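Porin (Acinetobacter baumannii AB307-0294, PDB 5DL7) probably acts as an outer-membrane porin, a beta-barrel channel that lets small molecules, possibly vanillate and some antibiotics, pass across the outer membrane. Local coordinates at residues A[46-51]-A[83-88]; A[180-185]-A[220-225]; A[202-205]-A[210-213]; A[356-361]-A[399-404]; A[374-379]-A[384-389]. All blocks are in the same frame, centred on the assembly; numbering follows the deposited sequence.

The five contacts sample two levels of one barrel. Interactions 1, 2 and 4 hold extracellular loops against strand ends or against each other, whereas interactions 3 and 5 are beta hairpins closed by short periplasmic turns. Interactions 2 and 4 meet directly: I185 CG2 packs on F403 CE2 at 3.7 Å. Interaction 3 falls within the chain between the two segments of interaction 2, their nearest atoms about 9 Å apart; likewise 374-389 falls between the segments of interaction 4, with nearest atoms about 13 Å apart. One calcium ion lies about 7 Å from the R47 side chain in interaction 1; another, bound by E253 and E261, is about 10 Å from the Y223 side chain in interaction 2.

Interaction 1. Residues A[46-51]-A[83-88]; sequences ARDWAQ and SRADDY. With C8E ((hydroxyethyloxy)tri(ethyloxy)octane), chain K.
On the extracellular side of the beta-barrel wall, R47 on strand 46-58 lays its chain over the ring of Y88, just after a 3-10 segment (83-87) in the loop that joins strands 66-79 and 105-117. The evidence for a face-on approach is direct: R47 CD stands 4.0 Å from the centroid of the Y88 ring, only 7° off the normal, a CH-pi contact. The bend at chi3 then carries the guanidinium toward the CE1 and CZ side of the ring. R47 CZ lies 4.5 Å from the Y88 centroid and 34° off its normal, an off-centre cation-pi contact, with the two planes 32° apart. Nearer the backbone, R47 CB touches Y88 CG at 3.8 Å. The guanidinium is not held by the ring alone, since R47 NE forms a salt bridge with D33 on the adjoining strand 22-36.

D48 points to the other side of the strand from R47. Its OD1 packs on the methyl of A85 (3.7 Å to CB), while the carboxylate is satisfied by a salt bridge to R102 and a hydrogen bond to S91. R102 is also a residue of a calcium site, which places D48 probably in the second shell of that metal.

W49 meets a detergent molecule, consistent with a surface turned to the membrane. Its NE1 is hydrogen-bonded to N29. C8E O15 sits 3.7 Å above the plane of the W49 indole, over its centre, and the closest approach is W49 CZ2 to C8E C17 at 3.4 Å.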
# COMPACT_ATOMS: atom_id res chain seq x y z
N ALA A 46 9.98 -15.31 -7.70
CA ALA A 46 9.63 -15.06 -6.28
C ALA A 46 8.27 -15.70 -6.10
O ALA A 46 7.32 -15.36 -6.88
CB ALA A 46 9.56 -13.60 -5.94
N ARG A 47 8.09 -16.59 -5.12
CA ARG A 47 6.83 -17.36 -5.11
C ARG A 47 6.56 -17.84 -3.70
O ARG A 47 7.49 -18.19 -3.00
CB ARG A 47 6.93 -18.62 -5.96
CG ARG A 47 5.69 -19.43 -6.26
CD ARG A 47 5.95 -20.60 -7.24
NE ARG A 47 6.25 -20.05 -8.52
CZ ARG A 47 6.61 -20.74 -9.65
NH1 ARG A 47 6.84 -22.01 -9.57
NH2 ARG A 47 6.87 -20.12 -10.76
N ASP A 48 5.27 -17.84 -3.34
CA ASP A 48 4.86 -18.50 -2.07
C ASP A 48 3.34 -18.71 -2.17
O ASP A 48 2.62 -18.13 -2.97
CB ASP A 48 5.14 -17.65 -0.81
CG ASP A 48 6.51 -17.72 -0.27
OD1 ASP A 48 7.02 -18.79 0.12
OD2 ASP A 48 7.22 -16.58 -0.20
N TRP A 49 2.87 -19.64 -1.32
CA TRP A 49 1.47 -19.90 -1.23
C TRP A 49 1.19 -20.03 0.30
O TRP A 49 1.80 -20.85 1.01
CB TRP A 49 1.08 -21.15 -1.91
CG TRP A 49 -0.40 -21.39 -1.98
CD1 TRP A 49 -1.44 -20.48 -1.81
CD2 TRP A 49 -1.02 -22.67 -2.14
NE1 TRP A 49 -2.63 -21.10 -1.92
CE2 TRP A 49 -2.42 -22.45 -2.04
CE3 TRP A 49 -0.53 -23.99 -2.27
CZ2 TRP A 49 -3.36 -23.49 -2.21
CZ3 TRP A 49 -1.42 -25.03 -2.30
CH2 TRP A 49 -2.83 -24.79 -2.26
N ALA A 50 0.34 -19.11 0.79
CA ALA A 50 0.11 -19.01 2.22
C ALA A 50 -1.31 -18.78 2.59
O ALA A 50 -2.15 -18.34 1.81
CB ALA A 50 0.93 -17.84 2.84
N GLN A 51 -1.64 -19.18 3.85
CA GLN A 51 -2.97 -18.92 4.39
C GLN A 51 -2.90 -18.21 5.69
O GLN A 51 -2.01 -18.49 6.52
CB GLN A 51 -3.63 -20.34 4.64
CG GLN A 51 -5.00 -20.22 5.23
CD GLN A 51 -5.86 -21.00 4.34
OE1 GLN A 51 -5.59 -22.23 4.08
NE2 GLN A 51 -6.76 -20.31 3.74
N SER A 83 8.58 -27.47 1.84
CA SER A 83 9.98 -27.08 1.57
C SER A 83 10.18 -26.64 0.15
O SER A 83 11.18 -26.04 -0.17
CB SER A 83 10.90 -28.30 1.80
OG SER A 83 10.41 -29.40 1.06
N ARG A 84 9.22 -26.94 -0.71
CA ARG A 84 9.25 -26.46 -2.07
C ARG A 84 9.45 -24.89 -2.20
O ARG A 84 10.15 -24.38 -3.14
CB ARG A 84 7.97 -26.93 -2.73
CG ARG A 84 7.90 -26.88 -4.21
CD ARG A 84 8.62 -28.07 -4.85
NE ARG A 84 9.30 -27.58 -6.09
CZ ARG A 84 10.31 -26.68 -6.15
NH1 ARG A 84 10.84 -26.13 -5.05
NH2 ARG A 84 10.82 -26.31 -7.34
N ALA A 85 8.88 -24.17 -1.23
CA ALA A 85 8.92 -22.74 -1.18
C ALA A 85 10.36 -22.21 -1.19
O ALA A 85 10.64 -21.11 -1.66
CB ALA A 85 8.24 -22.29 0.13
N ASP A 86 11.27 -23.05 -0.65
CA ASP A 86 12.68 -22.62 -0.39
C ASP A 86 13.48 -22.49 -1.65
O ASP A 86 14.52 -21.83 -1.67
CB ASP A 86 13.40 -23.63 0.54
CG ASP A 86 12.63 -23.88 1.84
OD1 ASP A 86 11.74 -23.09 2.24
OD2 ASP A 86 12.95 -24.82 2.53
N ASP A 87 12.99 -23.01 -2.72
CA ASP A 87 13.70 -22.77 -3.99
C ASP A 87 13.36 -21.53 -4.79
O ASP A 87 13.84 -21.39 -5.94
CB ASP A 87 13.46 -23.92 -4.89
CG ASP A 87 13.95 -25.22 -4.32
OD1 ASP A 87 15.13 -25.26 -3.89
OD2 ASP A 87 13.14 -26.17 -4.39
N TYR A 88 12.58 -20.62 -4.21
CA TYR A 88 12.16 -19.43 -4.88
C TYR A 88 12.56 -18.21 -4.13
O TYR A 88 12.71 -18.20 -2.91
CB TYR A 88 10.62 -19.49 -5.07
CG TYR A 88 10.15 -20.59 -5.92
CD1 TYR A 88 10.40 -20.58 -7.24
CD2 TYR A 88 9.61 -21.72 -5.40
CE1 TYR A 88 10.00 -21.65 -8.04
CE2 TYR A 88 9.28 -22.80 -6.11
CZ TYR A 88 9.48 -22.79 -7.45
OH TYR A 88 9.12 -23.87 -8.17
O12 C8E K . 1.96 -24.10 -5.98
C13 C8E K . 0.61 -24.30 -5.63
C14 C8E K . -0.21 -23.06 -5.96
O15 C8E K . -1.61 -23.30 -5.85
C16 C8E K . -2.46 -22.26 -6.39
C17 C8E K . -3.58 -22.16 -5.38
O18 C8E K . -4.63 -21.26 -5.73
C19 C8E K . -5.11 -20.56 -4.56
C20 C8E K . -5.97 -19.34 -4.87
O21 C8E K . -5.75 -18.27 -3.87

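Interaction 2. Residues A[180-185]-A[220-225]; sequences VGTDNI and KDIYQQ
The ring of Y223 receives the methyl of T182 at its edge and close to its plane: T182 CG2 lies 4.0 Å from Y223 CE2. The two side chains run past each other in opposite directions, so this is a sidelong touch of methyl against rim carbon and not a stack. Y223 takes the less usual rotamer with CG set between its backbone N and carbonyl carbon (chi1 68°), which swings the ring toward the 180-185 segment although the CB bond itself does not aim there.

The same methyl has a second neighbour, because T182 CG2 is also 4.2 Å from I222 CG2. At the other branch of that isoleucine, CD1 comes to 4.5 Å from the CA of G181, a loose contact against bare backbone. I222 and Y223 stand opposite the single residue L219, a classic beta bulge where strand 223-235 begins, after a tight turn from strand 210-219. The bulge is consistent with two consecutive side chains both reaching one neighbouring segment.

That segment is part of the long extracellular loop between strands 159-170 and 198-206, in which 181-182 pairs weakly with 193-194. No hydrogen bond crosses between 180-185 and 220-225, and only 122 Å² is buried. The patch is extended by L219, which touches V180 and T182, and by I259, which touches both T182 and I222. T182 keeps its own backbone bonded to A193.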
# COMPACT_ATOMS: atom_id res chain seq x y z
N VAL A 180 12.32 1.86 12.49
CA VAL A 180 11.78 2.50 11.27
C VAL A 180 12.97 2.94 10.35
O VAL A 180 14.08 3.17 10.78
CB VAL A 180 10.83 3.71 11.61
CG1 VAL A 180 9.73 3.23 12.53
CG2 VAL A 180 11.57 4.82 12.43
N GLY A 181 12.68 3.09 9.10
CA GLY A 181 13.66 3.49 8.13
C GLY A 181 13.20 3.37 6.73
O GLY A 181 12.03 3.48 6.46
N THR A 182 14.14 3.21 5.80
CA THR A 182 13.90 3.19 4.36
C THR A 182 14.53 1.98 3.75
O THR A 182 15.53 1.46 4.27
CB THR A 182 14.55 4.40 3.60
OG1 THR A 182 15.95 4.49 4.00
CG2 THR A 182 13.91 5.64 4.05
N ASP A 183 13.95 1.56 2.65
CA ASP A 183 14.59 0.57 1.79
C ASP A 183 15.40 1.38 0.72
O ASP A 183 15.26 2.65 0.60
CB ASP A 183 13.54 -0.23 1.08
CG ASP A 183 12.84 -1.25 2.03
OD1 ASP A 183 13.50 -1.76 2.88
OD2 ASP A 183 11.67 -1.46 1.77
N ASN A 184 16.27 0.65 0.01
CA ASN A 184 17.02 1.32 -1.09
C ASN A 184 16.56 0.67 -2.38
O ASN A 184 16.94 -0.43 -2.70
CB ASN A 184 18.51 1.19 -0.84
CG ASN A 184 19.33 2.23 -1.67
OD1 ASN A 184 18.70 3.24 -2.09
ND2 ASN A 184 20.57 1.98 -1.86
N ILE A 185 15.68 1.28 -3.09
CA ILE A 185 15.07 0.70 -4.29
C ILE A 185 15.91 1.11 -5.51
O ILE A 185 16.12 2.36 -5.66
CB ILE A 185 13.63 1.17 -4.41
CG1 ILE A 185 12.85 0.57 -3.22
CG2 ILE A 185 13.02 0.75 -5.72
CD1 ILE A 185 11.65 1.32 -2.98
N LYS A 220 13.74 10.71 11.25
CA LYS A 220 14.85 11.43 11.97
C LYS A 220 16.19 11.06 11.30
O LYS A 220 16.48 9.87 11.08
CB LYS A 220 14.89 10.99 13.39
CG LYS A 220 15.99 11.77 14.16
CD LYS A 220 15.93 11.31 15.57
CE LYS A 220 17.05 11.90 16.44
NZ LYS A 220 17.25 10.73 17.37
N ASP A 221 16.98 12.07 10.90
CA ASP A 221 18.34 11.94 10.31
C ASP A 221 18.31 11.29 8.96
O ASP A 221 19.38 10.87 8.45
CB ASP A 221 19.20 11.16 11.35
CG ASP A 221 19.58 11.97 12.50
OD1 ASP A 221 19.93 13.14 12.38
OD2 ASP A 221 19.61 11.39 13.62
N ILE A 222 17.16 11.20 8.28
CA ILE A 222 17.01 10.64 6.98
C ILE A 222 16.37 11.60 6.00
O ILE A 222 17.01 12.08 5.12
CB ILE A 222 16.36 9.24 6.95
CG1 ILE A 222 17.17 8.27 7.89
CG2 ILE A 222 16.35 8.73 5.54
CD1 ILE A 222 16.58 6.89 7.94
N TYR A 223 15.11 11.93 6.22
CA TYR A 223 14.43 12.87 5.29
C TYR A 223 13.32 13.63 6.02
O TYR A 223 12.76 13.12 7.01
CB TYR A 223 13.95 12.26 4.03
CG TYR A 223 12.82 11.29 4.15
CD1 TYR A 223 11.50 11.77 4.36
CD2 TYR A 223 12.93 9.94 4.08
CE1 TYR A 223 10.46 10.88 4.45
CE2 TYR A 223 11.88 9.05 4.13
CZ TYR A 223 10.63 9.43 4.38
OH TYR A 223 9.54 8.63 4.50
N GLN A 224 12.96 14.77 5.41
CA GLN A 224 11.68 15.48 5.71
C GLN A 224 10.87 15.43 4.44
O GLN A 224 11.42 15.54 3.34
CB GLN A 224 11.89 16.95 6.16
CG GLN A 224 12.45 16.95 7.52
CD GLN A 224 12.73 18.37 8.02
OE1 GLN A 224 13.65 18.60 8.95
NE2 GLN A 224 12.03 19.29 7.44
N GLN A 225 9.56 15.33 4.57
CA GLN A 225 8.67 15.17 3.44
C GLN A 225 7.34 15.95 3.67
O GLN A 225 6.83 15.82 4.77
CB GLN A 225 8.47 13.74 3.11
CG GLN A 225 7.56 13.43 1.95
CD GLN A 225 7.53 11.92 1.72
OE1 GLN A 225 6.74 11.20 2.32
NE2 GLN A 225 8.44 11.46 0.83

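Interaction 3. Residues A[202-205]-A[210-213]; sequences GGSY and YRLR
S204 and Y205 pair with R213 and L212 in a beta hairpin of the barrel wall, made by strands 198-206 and 210-219 around a short periplasmic turn. Segments 202-205 and 210-213 run antiparallel (169°), with a closest approach of their axes of 4.6 Å.

Backbone hydrogen bonds fix the register. Y205 and L212 are a hydrogen-bonded pair: Y205 N reaches L212 O at 2.8 Å with a nearly straight N-H...O angle of 173°, and L212 N returns to Y205 O at 2.9 Å. S204 and R213 are the adjacent non-hydrogen-bonded pair, where a CA-H...O contact joins R213 CA to G203 O (3.4 Å).

Apolar contact is slight. The CB atoms of Y205 and L212 are 4.5 Å apart on one face, with L212 also touching F230.

On the opposite face the arginines lie against S204, whose OG, anti to the backbone N (chi1 173°), stands 3.3 Å from R211 CD. R211 NE is hydrogen-bonded to N231. Such arginine rows inside the barrel are known in OprD relatives as a basic ladder, and this pair is consistent with one: R211 NH2 lies 3.5 Å above the R213 guanidinium plane, over its centre.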
# COMPACT_ATOMS: atom_id res chain seq x y z
N GLY A 202 -0.88 16.47 10.07
CA GLY A 202 -1.53 17.26 9.04
C GLY A 202 -3.03 17.08 9.15
O GLY A 202 -3.61 16.80 10.21
N GLY A 203 -3.65 17.24 8.05
CA GLY A 203 -5.10 17.21 8.04
C GLY A 203 -5.72 16.86 6.69
O GLY A 203 -5.10 16.97 5.65
N SER A 204 -7.01 16.53 6.73
CA SER A 204 -7.82 16.18 5.55
C SER A 204 -9.17 16.91 5.67
O SER A 204 -9.80 16.77 6.72
CB SER A 204 -7.98 14.61 5.60
OG SER A 204 -8.88 14.24 4.56
N TYR A 205 -9.51 17.68 4.66
CA TYR A 205 -10.69 18.46 4.67
C TYR A 205 -11.64 17.96 3.62
O TYR A 205 -11.30 17.87 2.43
CB TYR A 205 -10.31 19.85 4.26
CG TYR A 205 -11.43 20.82 4.34
CD1 TYR A 205 -12.35 20.77 5.34
CD2 TYR A 205 -11.62 21.82 3.41
CE1 TYR A 205 -13.44 21.70 5.42
CE2 TYR A 205 -12.62 22.80 3.56
CZ TYR A 205 -13.56 22.65 4.48
OH TYR A 205 -14.59 23.58 4.64
N TYR A 210 -14.94 16.85 -3.12
CA TYR A 210 -13.53 16.81 -3.12
C TYR A 210 -13.00 16.72 -1.71
O TYR A 210 -13.65 17.21 -0.74
CB TYR A 210 -12.88 17.96 -3.78
CG TYR A 210 -12.98 18.06 -5.23
CD1 TYR A 210 -14.16 18.46 -5.83
CD2 TYR A 210 -12.02 17.48 -6.00
CE1 TYR A 210 -14.29 18.42 -7.24
CE2 TYR A 210 -12.10 17.54 -7.37
CZ TYR A 210 -13.24 17.92 -7.97
OH TYR A 210 -13.40 17.89 -9.34
N ARG A 211 -11.86 16.10 -1.54
CA ARG A 211 -11.15 16.02 -0.26
C ARG A 211 -9.84 16.67 -0.55
O ARG A 211 -9.14 16.27 -1.53
CB ARG A 211 -11.02 14.60 0.17
CG ARG A 211 -10.12 14.36 1.39
CD ARG A 211 -10.07 12.88 1.84
NE ARG A 211 -9.31 12.06 0.88
CZ ARG A 211 -8.68 10.91 1.17
NH1 ARG A 211 -8.96 10.34 2.35
NH2 ARG A 211 -8.03 10.21 0.22
N LEU A 212 -9.32 17.48 0.36
CA LEU A 212 -7.99 18.18 0.22
C LEU A 212 -7.15 17.75 1.43
O LEU A 212 -7.69 17.64 2.52
CB LEU A 212 -8.17 19.69 0.33
CG LEU A 212 -9.13 20.34 -0.59
CD1 LEU A 212 -9.10 21.88 -0.42
CD2 LEU A 212 -9.08 19.99 -2.04
N ARG A 213 -5.85 17.38 1.29
CA ARG A 213 -5.06 16.81 2.30
C ARG A 213 -3.67 17.51 2.23
O ARG A 213 -3.12 17.84 1.15
CB ARG A 213 -4.86 15.36 2.09
CG ARG A 213 -6.20 14.58 2.10
CD ARG A 213 -5.97 13.11 2.17
NE ARG A 213 -5.44 12.70 0.86
CZ ARG A 213 -4.82 11.51 0.60
NH1 ARG A 213 -4.64 10.65 1.57
NH2 ARG A 213 -4.45 11.09 -0.65

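Interaction 4. Residues A[356-361]-A[399-404]; sequences LQYGDQ and TNMTFH
Y358 opens a type II' beta turn that ends at Q361, closed by the bond from Q361 N to Y358 O at 3.0 Å and using positive phi at G359 (59°); it faces the irregular backbone of N400 and M401. The tyrosine ring extends from the turn, and its hydroxyl end does the touching. Y358 OH is 3.7 Å from the methyl CE of M401, which also comes to 4.1 Å from Y358 CE1. The methyl approaches obliquely to the ring. M401 bends at chi2 (-61°), which helps bring CE round to the tyrosine.

Both segments belong to extracellular loops of the barrel, one linking strands 341-353 and 363-375, the other strands 384-395 and 406-418, and the meeting is slight, with 78 Å² buried and no direct hydrogen bond. A water joins them instead: it lies 3.0 Å from Y358 OH and accepts a weak bond from N400 ND2 at 3.4 Å. The N400 amide plane is turned 61° from the tyrosine ring. F363 meets the Y358 ring edge-to-face, while H187 donates to the carbonyl of N400. M401 O takes a weak hydrogen bond from H404 NE2.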
# COMPACT_ATOMS: atom_id res chain seq x y z
N LEU A 356 21.50 7.06 -12.07
CA LEU A 356 22.59 7.89 -11.41
C LEU A 356 23.99 7.50 -11.83
O LEU A 356 24.88 8.37 -11.95
CB LEU A 356 22.57 7.91 -9.86
CG LEU A 356 21.25 8.30 -9.19
CD1 LEU A 356 21.40 8.12 -7.64
CD2 LEU A 356 20.78 9.61 -9.79
N GLN A 357 24.33 6.21 -11.92
CA GLN A 357 25.63 5.66 -12.14
C GLN A 357 25.94 5.32 -13.62
O GLN A 357 26.95 4.66 -13.88
CB GLN A 357 25.80 4.38 -11.13
CG GLN A 357 27.18 4.18 -10.70
CD GLN A 357 27.37 3.32 -9.45
OE1 GLN A 357 26.70 3.75 -8.44
NE2 GLN A 357 28.16 2.15 -9.39
N TYR A 358 25.10 5.86 -14.55
CA TYR A 358 25.08 5.44 -15.95
C TYR A 358 25.28 6.61 -16.89
O TYR A 358 25.01 6.48 -18.13
CB TYR A 358 23.82 4.60 -16.31
CG TYR A 358 23.79 3.31 -15.56
CD1 TYR A 358 23.24 3.35 -14.27
CD2 TYR A 358 24.35 2.15 -16.02
CE1 TYR A 358 23.27 2.18 -13.53
CE2 TYR A 358 24.31 0.95 -15.34
CZ TYR A 358 23.81 0.99 -14.02
OH TYR A 358 23.89 -0.19 -13.31
N GLY A 359 25.83 7.68 -16.40
CA GLY A 359 26.03 8.86 -17.28
C GLY A 359 24.71 9.37 -17.87
O GLY A 359 23.65 9.53 -17.20
N ASP A 360 24.72 9.52 -19.22
CA ASP A 360 23.50 10.04 -19.90
C ASP A 360 22.58 8.93 -20.31
O ASP A 360 21.48 9.20 -20.84
CB ASP A 360 23.84 10.80 -21.25
CG ASP A 360 24.66 12.02 -20.98
OD1 ASP A 360 24.35 12.76 -20.01
OD2 ASP A 360 25.54 12.27 -21.81
N GLN A 361 22.94 7.65 -20.00
CA GLN A 361 22.01 6.56 -20.28
C GLN A 361 20.71 6.69 -19.45
O GLN A 361 20.80 6.92 -18.23
CB GLN A 361 22.70 5.23 -20.11
CG GLN A 361 21.84 4.04 -20.38
CD GLN A 361 22.65 2.73 -20.34
OE1 GLN A 361 23.66 2.56 -19.63
NE2 GLN A 361 22.14 1.80 -21.02
N THR A 399 20.80 -5.78 -14.05
CA THR A 399 20.42 -6.91 -13.19
C THR A 399 20.63 -6.75 -11.69
O THR A 399 20.12 -7.55 -10.91
CB THR A 399 21.13 -8.26 -13.69
OG1 THR A 399 22.48 -8.07 -13.52
CG2 THR A 399 20.75 -8.46 -15.09
N ASN A 400 21.34 -5.70 -11.22
CA ASN A 400 21.56 -5.47 -9.83
C ASN A 400 20.44 -4.57 -9.26
O ASN A 400 20.55 -4.14 -8.08
CB ASN A 400 22.90 -4.88 -9.60
CG ASN A 400 23.09 -3.48 -10.28
OD1 ASN A 400 22.61 -3.27 -11.36
ND2 ASN A 400 23.85 -2.59 -9.65
N MET A 401 19.43 -4.26 -10.02
CA MET A 401 18.33 -3.35 -9.57
C MET A 401 17.28 -4.16 -8.82
O MET A 401 17.37 -5.40 -8.72
CB MET A 401 17.73 -2.64 -10.72
CG MET A 401 18.77 -1.65 -11.36
SD MET A 401 19.34 -0.40 -10.24
CE MET A 401 20.96 -0.06 -11.02
N THR A 402 16.25 -3.50 -8.29
CA THR A 402 15.27 -4.16 -7.42
C THR A 402 14.22 -4.83 -8.21
O THR A 402 13.71 -5.87 -7.78
CB THR A 402 14.66 -3.04 -6.55
OG1 THR A 402 15.68 -2.45 -5.74
CG2 THR A 402 13.59 -3.64 -5.61
N PHE A 403 13.82 -4.30 -9.34
CA PHE A 403 12.67 -4.87 -10.12
C PHE A 403 13.20 -5.42 -11.42
O PHE A 403 14.03 -4.76 -12.12
CB PHE A 403 11.61 -3.81 -10.34
CG PHE A 403 11.05 -3.26 -9.05
CD1 PHE A 403 10.34 -4.14 -8.20
CD2 PHE A 403 11.26 -1.96 -8.67
CE1 PHE A 403 9.72 -3.58 -7.02
CE2 PHE A 403 10.72 -1.47 -7.49
CZ PHE A 403 10.00 -2.31 -6.64
N HIS A 404 12.73 -6.60 -11.78
CA HIS A 404 13.19 -7.35 -12.93
C HIS A 404 11.96 -7.68 -13.84
O HIS A 404 10.88 -7.83 -13.29
CB HIS A 404 13.75 -8.68 -12.43
CG HIS A 404 14.91 -8.48 -11.50
ND1 HIS A 404 16.18 -8.57 -11.96
CD2 HIS A 404 15.00 -8.30 -10.17
CE1 HIS A 404 17.02 -8.29 -10.98
NE2 HIS A 404 16.31 -8.04 -9.90
O HOH W 1 24.65 0.57 -10.52

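Interaction 5. Residues A[374-379]-A[384-389]; sequences YKIPEG and LGMRAR
I376, just past the end of strand 363-375, lies alongside L384 at the periplasmic mouth of a beta hairpin whose second arm is strand 384-395. Its CB stands 3.8 Å from the carbonyl oxygen of L384, and CG1 is almost as near. From there CD1, extended at the chain's end, reaches 3.7 Å from L384 CD2 and also touches L384 CB; farther along it comes to 4.4 Å from M386 CE. The methyl thus bridges two residues of the facing strand, and the I376 and L384 side chains point the same way. L384 is in turn packed on V413 and Y415 of strand 406-418.

The hairpin ladder sets this up. I376 N donates to L384 O at 2.9 Å, meeting the carbonyl nearly head-on (C=O...N 175°), so side-chain carbons and amide of I376 all gather round one oxygen. Y374 and M386 form a hydrogen-bonded pair, with M386 N to Y374 O at 2.7 Å and Y374 N to M386 O at 2.9 Å. Between that pair and the I376-L384 bond, K375 and G385 form the non-hydrogen-bonded pair, and G385 adds a CA-H...O contact to Y374 O.

M386 has CG between its backbone N and carbonyl carbon (chi1 64°) and bends again along the chain. The side chain runs beside that of Y374, and its CE meets the ring edge, near the ring plane, 4.1 Å from Y374 CD2.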
# COMPACT_ATOMS: atom_id res chain seq x y z
N TYR A 374 -14.34 -10.93 -7.52
CA TYR A 374 -15.69 -11.26 -7.29
C TYR A 374 -15.96 -11.42 -5.81
O TYR A 374 -15.22 -12.19 -5.14
CB TYR A 374 -16.09 -12.56 -7.97
CG TYR A 374 -17.52 -12.96 -7.78
CD1 TYR A 374 -18.57 -12.13 -8.20
CD2 TYR A 374 -17.85 -14.15 -7.19
CE1 TYR A 374 -19.88 -12.45 -7.96
CE2 TYR A 374 -19.20 -14.44 -6.97
CZ TYR A 374 -20.16 -13.57 -7.39
OH TYR A 374 -21.42 -14.00 -7.16
N LYS A 375 -16.92 -10.65 -5.34
CA LYS A 375 -17.40 -10.80 -3.94
C LYS A 375 -18.84 -11.15 -3.90
O LYS A 375 -19.65 -10.46 -4.42
CB LYS A 375 -17.21 -9.50 -3.18
CG LYS A 375 -15.86 -8.85 -2.94
CD LYS A 375 -16.13 -7.94 -1.70
CE LYS A 375 -17.42 -8.37 -0.97
NZ LYS A 375 -17.37 -8.25 0.49
N ILE A 376 -19.16 -12.28 -3.30
CA ILE A 376 -20.48 -12.79 -3.27
C ILE A 376 -21.46 -11.79 -2.54
O ILE A 376 -21.17 -11.36 -1.49
CB ILE A 376 -20.52 -14.18 -2.60
CG1 ILE A 376 -19.88 -15.13 -3.53
CG2 ILE A 376 -21.94 -14.64 -2.24
CD1 ILE A 376 -19.49 -16.44 -2.96
N PRO A 377 -22.58 -11.35 -3.23
CA PRO A 377 -23.29 -10.17 -2.72
C PRO A 377 -24.44 -10.60 -1.73
O PRO A 377 -24.79 -9.74 -0.92
CB PRO A 377 -23.90 -9.55 -4.00
CG PRO A 377 -24.07 -10.71 -4.91
CD PRO A 377 -22.81 -11.51 -4.67
N GLU A 378 -24.88 -11.85 -1.73
CA GLU A 378 -25.94 -12.24 -0.91
C GLU A 378 -25.94 -13.78 -0.70
O GLU A 378 -25.10 -14.52 -1.21
CB GLU A 378 -27.27 -11.73 -1.54
CG GLU A 378 -27.74 -10.37 -0.98
CD GLU A 378 -29.14 -10.04 -1.44
OE1 GLU A 378 -29.38 -10.24 -2.65
OE2 GLU A 378 -30.01 -9.61 -0.62
N GLY A 379 -26.81 -14.25 0.20
CA GLY A 379 -26.92 -15.65 0.40
C GLY A 379 -25.97 -16.21 1.39
O GLY A 379 -25.30 -15.48 2.10
N LEU A 384 -17.63 -13.85 0.83
CA LEU A 384 -16.58 -14.64 0.28
C LEU A 384 -16.12 -13.82 -0.93
O LEU A 384 -16.97 -13.31 -1.63
CB LEU A 384 -17.01 -16.02 -0.13
CG LEU A 384 -15.94 -16.87 -0.85
CD1 LEU A 384 -14.86 -17.30 0.11
CD2 LEU A 384 -16.70 -18.10 -1.25
N GLY A 385 -14.83 -13.65 -1.09
CA GLY A 385 -14.29 -12.87 -2.20
C GLY A 385 -13.19 -13.63 -2.85
O GLY A 385 -12.41 -14.37 -2.17
N MET A 386 -12.97 -13.35 -4.13
CA MET A 386 -11.85 -13.98 -4.80
C MET A 386 -11.28 -12.98 -5.84
O MET A 386 -12.04 -12.15 -6.31
CB MET A 386 -12.34 -15.26 -5.35
CG MET A 386 -13.37 -15.34 -6.36
SD MET A 386 -14.34 -16.95 -6.04
CE MET A 386 -15.56 -16.55 -4.84
N ARG A 387 -10.03 -13.02 -6.08
CA ARG A 387 -9.42 -12.09 -6.99
C ARG A 387 -8.31 -12.75 -7.68
O ARG A 387 -7.54 -13.56 -7.08
CB ARG A 387 -9.02 -10.86 -6.20
CG ARG A 387 -8.57 -9.70 -6.98
CD ARG A 387 -8.11 -8.62 -6.01
NE ARG A 387 -7.82 -7.39 -6.69
CZ ARG A 387 -7.36 -6.30 -6.01
NH1 ARG A 387 -7.03 -6.41 -4.69
NH2 ARG A 387 -7.10 -5.18 -6.66
N ALA A 388 -8.14 -12.32 -8.93
CA ALA A 388 -6.99 -12.73 -9.71
C ALA A 388 -6.38 -11.53 -10.45
O ALA A 388 -7.12 -10.74 -11.06
CB ALA A 388 -7.37 -13.79 -10.73
N ARG A 389 -5.11 -11.34 -10.24
CA ARG A 389 -4.35 -10.26 -10.79
C ARG A 389 -3.18 -10.83 -11.56
O ARG A 389 -2.44 -11.72 -11.09
CB ARG A 389 -3.87 -9.32 -9.73
CG ARG A 389 -4.96 -8.38 -9.20
CD ARG A 389 -4.45 -7.54 -7.98
NE ARG A 389 -4.32 -8.44 -6.84
CZ ARG A 389 -3.74 -8.07 -5.68
NH1 ARG A 389 -3.27 -6.79 -5.59
NH2 ARG A 389 -3.70 -8.88 -4.62